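Local coordinates for beta-lactamase-related domain-containing protein (Bacteroides dorei DSM 17855, PDB 5TGF), which is of unknown function but is probably a hydrolase of the serine beta-lactamase and penicillin-binding-protein family, and binds calcium, at residues Glu269-Val274 with Gly279-Ile284; Thr236-Gln241 with Ile296-Gly301; Lys255-His260 with Gly325-Ser330. All coordinates share one frame; numbering follows the deposited sequence.

The three contacts illustrate how one region of a beta-lactamase-like fold is tied together at different ranges of sequence. Contact 1 is a hairpin whose outer strand closes one side of a six-stranded antiparallel sheet. Contact 2 spans from a helix end to the neighbouring strand 293-297, its centre about 5 Å from that of contact 1, and N297 ND2 meets Q283 OE1 at 2.9 Å. Contact 3 lies about 12 Å from contact 1 and about 16 Å from contact 2, centre to centre; its L257 and S330 touch Q283. All three lie away from the calcium site; the W270 side chain is about 3 Å from a bound glycerol and touches residues of what is probably the family's SxxK motif.

Contact 1. Residues Glu269-Val274 with Gly279-Ile284; sequences EWRELV and GEAYQI
R271 NH2 donates to G279 O at 3.1 Å, with the acceptor in the guanidinium plane although NH2 lies above the carbonyl plane of G279; NH1 adds a weaker bond to the same oxygen. A bend in the arginine chain (chi3 29°) turns the group to this position, where NE bonds S263 O and NH1 also Q238 O. E272 and Q283 form the second polar pair: Q283 NE2 meets E272 OE1 at 2.9 Å, a bent bond with the oxygen tilted from the amide plane and the flat groups 59° apart. OE2 is hydrogen-bonded to S285 OG and Y252 OH, and OE1 also to Y293 OH, so both oxygens of this buried carboxylate have partners.

Each strand of this antiparallel hairpin carries a classic beta bulge: E272 and L273 both face Q283, and Y282 and Q283 both face L273, whose O accepts from Y282 N at 2.9 Å.

Packing follows on both faces. L273 CB sits over the Y282 ring, 3.8 Å from its centroid, and L273 CD1 touches Q283 CB at 3.6 Å. On the R271 side, A281 CB lies over one face of the guanidinium, toward its rim, 3.6 Å from R271 NH1. I284 CG2 lies against the side chain of E269.

Contact 2. Residues Thr236-Gln241 with Ile296-Gly301; sequences TMQADQ and INKRDG
Q238 and K298 come from opposite directions, the lysine ammonium reaching the amide oxygen. K298 NZ lies only 2.4 Å from Q238 OE1, too short to be taken literally; a hydrogen bond from the lysine is the natural reading, but its exact geometry is doubtful. Both side chains are stretched to make the span. The glutamine runs straight beyond CG (chi2 179°), and every torsion of the lysine past CB is close to anti. The nearest CA atoms of the two segments, those of Q238 and I296, are 10.9 Å apart, and the bridge runs further still, since K298 CA lies 11.7 Å from Q238 CA. Little surface is buried as a result, and the touch is confined to NZ and CE of the lysine and the amide of the glutamine.

Q238 belongs to the end of helix 231-238, whereas K298 follows strand 293-297 in the six-stranded antiparallel sheet. The contact therefore joins a helix terminus to the connection between the neighbouring strands 293-297 and 302-307. I217 of helix 207-218 packs on both Q238 and I296.

Each arm springs from a locally braced piece of chain. In the turn, N297 OD1 accepts from D300 N at 2.8 Å, an Asx motif, and the D300 carboxylate is held in turn by T334 and N338 of the C-terminal helix region. Where the helix ends, T236 O receives both A239 N and Q241 NE2 from opposite faces of its carbonyl plane; the side-chain bond measures 3.0 Å between Q241 NE2 and T236 O.

Contact 3. Residues Lys255-His260 with Gly325-Ser330; sequences KALGQH and GSPVLS
A256 and L257 present their aliphatic carbons to the ring of P327, and this apolar touch is the whole of the direct contact. The ring atom CG is shared: P327 CG lies 3.9 Å from A256 CB and 3.8 Å from L257 CG. The leucine CG stands beside its backbone N (chi1 -61°), and an unusual chi2 of 104° lays CD2 against P327 CB at 3.9 Å. Y252 and Y293 also pack on the proline ring, and L257 also touches Q283 of strand 281-285.

No polar bond links the two segments. L257 closes helix 252-257, after which G258 takes a positive phi; Q259 NE2 then folds back to L257 O at 3.0 Å with a nearly straight bond (170°). On the other side, a type I beta turn from G325 to V328 is closed by V328 N bonding to G325 O at 3.0 Å, with P327 at its third position, leading into the C-terminal helix 328-337, where S330 OG bonds Y293 OH.

The contact thus joins the end of one helix to the approach of another by dispersion and burial of carbon alone. Such a joint depends on the fit of shapes rather than on the direction of any bond between the segments.

Contact 1. Residues Glu269-Val274 with Gly279-Ile284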
loop_
_atom_site.group_PDB
_atom_site.type_symbol
_atom_site.label_atom_id
_atom_site.label_comp_id
_atom_site.label_asym_id
_atom_site.label_seq_id
_atom_site.Cartn_x
_atom_site.Cartn_y
_atom_site.Cartn_z
ATOM N N GLU A 269 3.505 1.488 3.245
ATOM C CA GLU A 269 2.445 1.235 4.189
ATOM C C GLU A 269 2.460 2.297 5.294
ATOM O O GLU A 269 3.555 2.778 5.716
ATOM C CB GLU A 269 2.593 -0.161 4.795
ATOM C CG GLU A 269 3.903 -0.398 5.559
ATOM C CD GLU A 269 4.370 -1.864 5.480
ATOM O OE1 GLU A 269 4.197 -2.628 6.465
ATOM O OE2 GLU A 269 4.845 -2.293 4.379
ATOM N N TRP A 270 1.267 2.655 5.763
ATOM C CA TRP A 270 1.110 3.609 6.857
ATOM C C TRP A 270 1.208 2.904 8.196
ATOM O O TRP A 270 0.623 1.808 8.411
ATOM C CB TRP A 270 -0.263 4.330 6.797
ATOM C CG TRP A 270 -0.510 5.160 5.556
ATOM C CD1 TRP A 270 -1.097 4.746 4.379
ATOM C CD2 TRP A 270 -0.228 6.545 5.384
ATOM N NE1 TRP A 270 -1.107 5.769 3.476
ATOM C CE2 TRP A 270 -0.588 6.887 4.070
ATOM C CE3 TRP A 270 0.405 7.516 6.187
ATOM C CZ2 TRP A 270 -0.378 8.160 3.547
ATOM C CZ3 TRP A 270 0.579 8.805 5.662
ATOM C CH2 TRP A 270 0.196 9.110 4.375
ATOM N N ARG A 271 1.926 3.550 9.101
ATOM C CA ARG A 271 1.958 3.220 10.512
ATOM C C ARG A 271 0.881 3.996 11.259
ATOM O O ARG A 271 1.078 5.131 11.651
ATOM C CB ARG A 271 3.360 3.497 11.056
ATOM C CG ARG A 271 4.447 2.634 10.400
ATOM C CD ARG A 271 5.890 2.996 10.767
ATOM N NE ARG A 271 6.057 3.585 12.103
ATOM C CZ ARG A 271 6.588 3.012 13.176
ATOM N NH1 ARG A 271 6.951 1.738 13.209
ATOM N NH2 ARG A 271 6.687 3.730 14.260
ATOM N N GLU A 272 -0.333 3.449 11.285
ATOM C CA GLU A 272 -1.497 4.211 11.757
ATOM C C GLU A 272 -1.487 4.362 13.291
ATOM O O GLU A 272 -1.799 5.430 13.802
ATOM C CB GLU A 272 -2.813 3.551 11.352
ATOM C CG GLU A 272 -3.079 3.566 9.857
ATOM C CD GLU A 272 -4.488 3.096 9.505
ATOM O OE1 GLU A 272 -5.070 2.300 10.254
ATOM O OE2 GLU A 272 -4.964 3.457 8.426
ATOM N N LEU A 273 -1.165 3.295 14.018
ATOM C CA LEU A 273 -1.098 3.375 15.486
ATOM C C LEU A 273 0.263 2.845 15.936
ATOM O O LEU A 273 0.696 1.731 15.528
ATOM C CB LEU A 273 -2.208 2.543 16.131
ATOM C CG LEU A 273 -3.635 2.818 15.699
ATOM C CD1 LEU A 273 -4.602 1.793 16.316
ATOM C CD2 LEU A 273 -4.002 4.235 16.104
ATOM N N VAL A 274 0.883 3.591 16.858
ATOM C CA VAL A 274 2.249 3.304 17.266
ATOM C C VAL A 274 2.365 3.348 18.778
ATOM O O VAL A 274 1.710 4.160 19.444
ATOM C CB VAL A 274 3.221 4.311 16.597
ATOM C CG1 VAL A 274 4.629 4.153 17.104
ATOM C CG2 VAL A 274 3.248 4.104 15.085
ATOM N N GLY A 279 8.389 2.256 19.986
ATOM C CA GLY A 279 8.376 2.634 18.585
ATOM C C GLY A 279 7.790 1.626 17.604
ATOM O O GLY A 279 7.894 1.839 16.390
ATOM N N GLU A 280 7.159 0.543 18.094
ATOM C CA GLU A 280 6.564 -0.442 17.225
ATOM C C GLU A 280 5.169 0.054 16.772
ATOM O O GLU A 280 4.373 0.578 17.553
ATOM C CB GLU A 280 6.427 -1.817 17.930
ATOM C CG GLU A 280 7.748 -2.469 18.336
ATOM C CD GLU A 280 8.434 -3.218 17.190
ATOM O OE1 GLU A 280 9.356 -2.640 16.587
ATOM O OE2 GLU A 280 8.049 -4.376 16.893
ATOM N N ALA A 281 4.865 -0.179 15.504
ATOM C CA ALA A 281 3.527 0.081 14.982
ATOM C C ALA A 281 2.686 -1.187 15.187
ATOM O O ALA A 281 3.128 -2.303 14.904
ATOM C CB ALA A 281 3.602 0.444 13.500
ATOM N N TYR A 282 1.509 -1.015 15.747
ATOM C CA TYR A 282 0.609 -2.137 15.979
ATOM C C TYR A 282 -0.659 -2.071 15.137
ATOM O O TYR A 282 -1.426 -3.040 15.075
ATOM C CB TYR A 282 0.297 -2.253 17.484
ATOM C CG TYR A 282 -0.487 -1.136 18.111
ATOM C CD1 TYR A 282 -1.868 -1.094 18.029
ATOM C CD2 TYR A 282 0.151 -0.145 18.845
ATOM C CE1 TYR A 282 -2.596 -0.074 18.612
ATOM C CE2 TYR A 282 -0.570 0.892 19.431
ATOM C CZ TYR A 282 -1.949 0.899 19.326
ATOM O OH TYR A 282 -2.686 1.893 19.888
ATOM N N GLN A 283 -0.851 -0.983 14.423
ATOM C CA GLN A 283 -1.827 -0.978 13.310
ATOM C C GLN A 283 -1.172 -0.387 12.066
ATOM O O GLN A 283 -0.603 0.717 12.108
ATOM C CB GLN A 283 -3.093 -0.218 13.679
ATOM C CG GLN A 283 -4.226 -0.430 12.662
ATOM C CD GLN A 283 -5.582 0.047 13.161
ATOM O OE1 GLN A 283 -6.270 -0.683 13.860
ATOM N NE2 GLN A 283 -5.967 1.276 12.797
ATOM N N ILE A 284 -1.199 -1.162 11.000
ATOM C CA ILE A 284 -0.598 -0.814 9.725
ATOM C C ILE A 284 -1.672 -0.982 8.606
ATOM O O ILE A 284 -2.538 -1.876 8.648
ATOM C CB ILE A 284 0.595 -1.759 9.456
ATOM C CG1 ILE A 284 1.730 -1.497 10.472
ATOM C CG2 ILE A 284 1.146 -1.589 8.040
ATOM C CD1 ILE A 284 2.588 -2.705 10.682
#

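Contact 2. Residues Thr236-Gln241 with Ile296-Gly301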
loop_
_atom_site.group_PDB
_atom_site.type_symbol
_atom_site.label_atom_id
_atom_site.label_comp_id
_atom_site.label_asym_id
_atom_site.label_seq_id
_atom_site.Cartn_x
_atom_site.Cartn_y
_atom_site.Cartn_z
ATOM N N THR A 236 11.295 -4.597 8.731
ATOM C CA THR A 236 11.815 -3.361 8.121
ATOM C C THR A 236 10.693 -2.618 7.361
ATOM O O THR A 236 10.616 -1.398 7.439
ATOM C CB THR A 236 12.996 -3.660 7.180
ATOM O OG1 THR A 236 14.103 -4.147 7.974
ATOM C CG2 THR A 236 13.444 -2.402 6.416
HETATM N N MSE A 237 9.809 -3.357 6.689
HETATM C CA MSE A 237 8.682 -2.736 5.996
HETATM C C MSE A 237 7.769 -1.992 6.960
HETATM O O MSE A 237 7.066 -1.047 6.564
HETATM C CB MSE A 237 7.882 -3.805 5.227
HETATM C CG MSE A 237 8.573 -4.377 3.969
HETATM SE SE MSE A 237 7.568 -5.981 3.387
HETATM C CE MSE A 237 5.907 -5.069 2.772
ATOM N N GLN A 238 7.672 -2.500 8.181
ATOM C CA GLN A 238 6.799 -1.952 9.240
ATOM C C GLN A 238 7.468 -0.949 10.167
ATOM O O GLN A 238 6.792 -0.373 11.035
ATOM C CB GLN A 238 6.190 -3.117 10.037
ATOM C CG GLN A 238 5.331 -4.018 9.181
ATOM C CD GLN A 238 4.720 -5.195 9.927
ATOM O OE1 GLN A 238 4.835 -5.305 11.155
ATOM N NE2 GLN A 238 3.977 -6.025 9.204
ATOM N N ALA A 239 8.774 -0.740 10.011
ATOM C CA ALA A 239 9.527 0.181 10.870
ATOM C C ALA A 239 9.319 1.628 10.434
ATOM O O ALA A 239 8.902 1.899 9.328
ATOM C CB ALA A 239 11.032 -0.130 10.821
ATOM N N ASP A 240 9.730 2.539 11.297
ATOM C CA ASP A 240 9.773 3.953 10.992
ATOM C C ASP A 240 10.737 4.210 9.839
ATOM O O ASP A 240 11.930 4.091 10.014
ATOM C CB ASP A 240 10.264 4.717 12.239
ATOM C CG ASP A 240 10.348 6.220 12.027
ATOM O OD1 ASP A 240 9.896 6.748 10.993
ATOM O OD2 ASP A 240 10.794 6.902 12.946
ATOM N N GLN A 241 10.216 4.569 8.673
ATOM C CA GLN A 241 11.064 4.971 7.562
ATOM C C GLN A 241 10.989 6.468 7.266
ATOM O O GLN A 241 11.605 6.960 6.321
ATOM C CB GLN A 241 10.742 4.127 6.314
ATOM C CG GLN A 241 10.868 2.631 6.514
ATOM C CD GLN A 241 12.306 2.178 6.768
ATOM O OE1 GLN A 241 13.232 2.955 6.615
ATOM N NE2 GLN A 241 12.493 0.905 7.129
ATOM N N ILE A 296 -3.791 -4.417 9.337
ATOM C CA ILE A 296 -3.454 -5.376 10.375
ATOM C C ILE A 296 -3.446 -4.612 11.702
ATOM O O ILE A 296 -2.883 -3.503 11.792
ATOM C CB ILE A 296 -2.083 -5.983 10.121
ATOM C CG1 ILE A 296 -2.111 -6.900 8.897
ATOM C CG2 ILE A 296 -1.568 -6.719 11.339
ATOM C CD1 ILE A 296 -0.731 -7.412 8.533
ATOM N N ASN A 297 -4.071 -5.192 12.733
ATOM C CA ASN A 297 -3.934 -4.706 14.109
ATOM C C ASN A 297 -3.354 -5.826 14.976
ATOM O O ASN A 297 -4.034 -6.846 15.263
ATOM C CB ASN A 297 -5.266 -4.203 14.660
ATOM C CG ASN A 297 -5.116 -3.551 16.046
ATOM O OD1 ASN A 297 -4.602 -4.163 16.984
ATOM N ND2 ASN A 297 -5.505 -2.297 16.153
ATOM N N LYS A 298 -2.087 -5.678 15.332
ATOM C CA LYS A 298 -1.394 -6.747 16.054
ATOM C C LYS A 298 -1.922 -6.958 17.473
ATOM O O LYS A 298 -1.820 -8.042 17.993
ATOM C CB LYS A 298 0.107 -6.512 16.083
ATOM C CG LYS A 298 0.735 -6.508 14.695
ATOM C CD LYS A 298 2.230 -6.305 14.789
ATOM C CE LYS A 298 2.785 -5.786 13.474
ATOM N NZ LYS A 298 4.251 -5.939 13.418
ATOM N N ARG A 299 -2.424 -5.910 18.107
ATOM C CA ARG A 299 -2.977 -6.026 19.435
ATOM C C ARG A 299 -4.296 -6.784 19.444
ATOM O O ARG A 299 -4.492 -7.618 20.319
ATOM C CB ARG A 299 -3.166 -4.653 20.047
ATOM C CG ARG A 299 -1.835 -4.035 20.433
ATOM C CD ARG A 299 -2.035 -3.008 21.522
ATOM N NE ARG A 299 -0.777 -2.344 21.841
ATOM C CZ ARG A 299 -0.703 -1.177 22.457
ATOM N NH1 ARG A 299 -1.827 -0.550 22.820
ATOM N NH2 ARG A 299 0.492 -0.648 22.714
ATOM N N ASP A 300 -5.150 -6.534 18.451
ATOM C CA ASP A 300 -6.382 -7.324 18.230
ATOM C C ASP A 300 -6.103 -8.738 17.724
ATOM O O ASP A 300 -6.959 -9.578 17.811
ATOM C CB ASP A 300 -7.297 -6.667 17.200
ATOM C CG ASP A 300 -7.787 -5.284 17.611
ATOM O OD1 ASP A 300 -7.775 -5.011 18.831
ATOM O OD2 ASP A 300 -8.195 -4.491 16.696
ATOM N N GLY A 301 -4.947 -8.955 17.114
ATOM C CA GLY A 301 -4.655 -10.187 16.385
ATOM C C GLY A 301 -5.466 -10.326 15.092
ATOM O O GLY A 301 -5.831 -11.438 14.699
#

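Contact 3. Residues Lys255-His260 with Gly325-Ser330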
loop_
_atom_site.group_PDB
_atom_site.type_symbol
_atom_site.label_atom_id
_atom_site.label_comp_id
_atom_site.label_asym_id
_atom_site.label_seq_id
_atom_site.Cartn_x
_atom_site.Cartn_y
_atom_site.Cartn_z
ATOM N N LYS A 255 -5.007 13.307 10.100
ATOM C CA LYS A 255 -6.311 13.721 9.616
ATOM C C LYS A 255 -7.378 12.641 9.774
ATOM O O LYS A 255 -8.497 12.931 10.160
ATOM C CB LYS A 255 -6.211 14.140 8.139
ATOM C CG LYS A 255 -7.505 14.736 7.619
ATOM C CD LYS A 255 -7.277 15.563 6.371
ATOM C CE LYS A 255 -8.596 15.777 5.662
ATOM N NZ LYS A 255 -8.390 16.457 4.359
ATOM N N ALA A 256 -7.022 11.405 9.473
ATOM C CA ALA A 256 -7.960 10.284 9.513
ATOM C C ALA A 256 -8.079 9.591 10.855
ATOM O O ALA A 256 -9.152 9.071 11.193
ATOM C CB ALA A 256 -7.604 9.260 8.428
ATOM N N LEU A 257 -6.980 9.499 11.606
ATOM C CA LEU A 257 -6.977 8.792 12.869
ATOM C C LEU A 257 -6.751 9.660 14.104
ATOM O O LEU A 257 -6.776 9.142 15.229
ATOM C CB LEU A 257 -5.961 7.624 12.853
ATOM C CG LEU A 257 -6.207 6.536 11.820
ATOM C CD1 LEU A 257 -5.247 6.634 10.644
ATOM C CD2 LEU A 257 -6.119 5.178 12.465
ATOM N N GLY A 258 -6.372 10.924 13.914
ATOM C CA GLY A 258 -6.070 11.780 15.087
ATOM C C GLY A 258 -4.793 11.459 15.826
ATOM O O GLY A 258 -4.641 11.828 17.000
ATOM N N GLN A 259 -3.876 10.737 15.197
ATOM C CA GLN A 259 -2.634 10.372 15.862
ATOM C C GLN A 259 -1.550 11.352 15.425
ATOM O O GLN A 259 -1.464 11.708 14.221
ATOM C CB GLN A 259 -2.229 8.952 15.502
ATOM C CG GLN A 259 -3.322 7.908 15.685
ATOM C CD GLN A 259 -3.768 7.758 17.146
ATOM O OE1 GLN A 259 -3.034 7.247 17.974
ATOM N NE2 GLN A 259 -4.953 8.229 17.452
ATOM N N HIS A 260 -0.652 11.707 16.343
ATOM C CA HIS A 260 0.296 12.813 16.065
ATOM C C HIS A 260 1.781 12.439 16.041
ATOM O O HIS A 260 2.656 13.325 15.971
ATOM C CB HIS A 260 0.081 13.955 17.091
ATOM C CG HIS A 260 -1.340 14.405 17.205
ATOM N ND1 HIS A 260 -1.946 15.193 16.252
ATOM C CD2 HIS A 260 -2.259 14.225 18.182
ATOM C CE1 HIS A 260 -3.196 15.417 16.596
ATOM N NE2 HIS A 260 -3.404 14.861 17.775
ATOM N N GLY A 325 -12.146 8.448 5.634
ATOM C CA GLY A 325 -13.132 7.793 6.501
ATOM C C GLY A 325 -12.826 6.331 6.780
ATOM O O GLY A 325 -13.369 5.750 7.712
ATOM N N SER A 326 -11.922 5.741 5.997
ATOM C CA SER A 326 -11.719 4.291 6.025
ATOM C C SER A 326 -11.338 3.662 7.369
ATOM O O SER A 326 -11.830 2.567 7.694
ATOM C CB SER A 326 -10.657 3.937 4.994
ATOM O OG SER A 326 -11.155 4.287 3.707
ATOM N N PRO A 327 -10.497 4.339 8.191
ATOM C CA PRO A 327 -10.201 3.728 9.496
ATOM C C PRO A 327 -11.392 3.554 10.426
ATOM O O PRO A 327 -11.219 2.917 11.474
ATOM C CB PRO A 327 -9.221 4.730 10.160
ATOM C CG PRO A 327 -8.706 5.533 9.072
ATOM C CD PRO A 327 -9.717 5.570 7.975
ATOM N N VAL A 328 -12.579 4.045 10.073
ATOM C CA VAL A 328 -13.793 3.638 10.836
ATOM C C VAL A 328 -13.957 2.106 10.836
ATOM O O VAL A 328 -14.513 1.518 11.781
ATOM C CB VAL A 328 -15.091 4.345 10.377
ATOM C CG1 VAL A 328 -15.580 3.788 9.058
ATOM C CG2 VAL A 328 -16.185 4.205 11.429
ATOM N N LEU A 329 -13.426 1.441 9.807
ATOM C CA LEU A 329 -13.563 0.003 9.696
ATOM C C LEU A 329 -12.724 -0.736 10.748
ATOM O O LEU A 329 -13.203 -1.628 11.454
ATOM C CB LEU A 329 -13.140 -0.458 8.297
ATOM C CG LEU A 329 -14.074 -0.021 7.183
ATOM C CD1 LEU A 329 -13.335 -0.097 5.846
ATOM C CD2 LEU A 329 -15.337 -0.873 7.178
ATOM N N SER A 330 -11.460 -0.368 10.852
ATOM C CA SER A 330 -10.587 -0.959 11.871
ATOM C C SER A 330 -11.016 -0.528 13.289
ATOM O O SER A 330 -10.944 -1.329 14.212
ATOM C CB SER A 330 -9.128 -0.599 11.611
ATOM O OG SER A 330 -9.017 0.778 11.296
#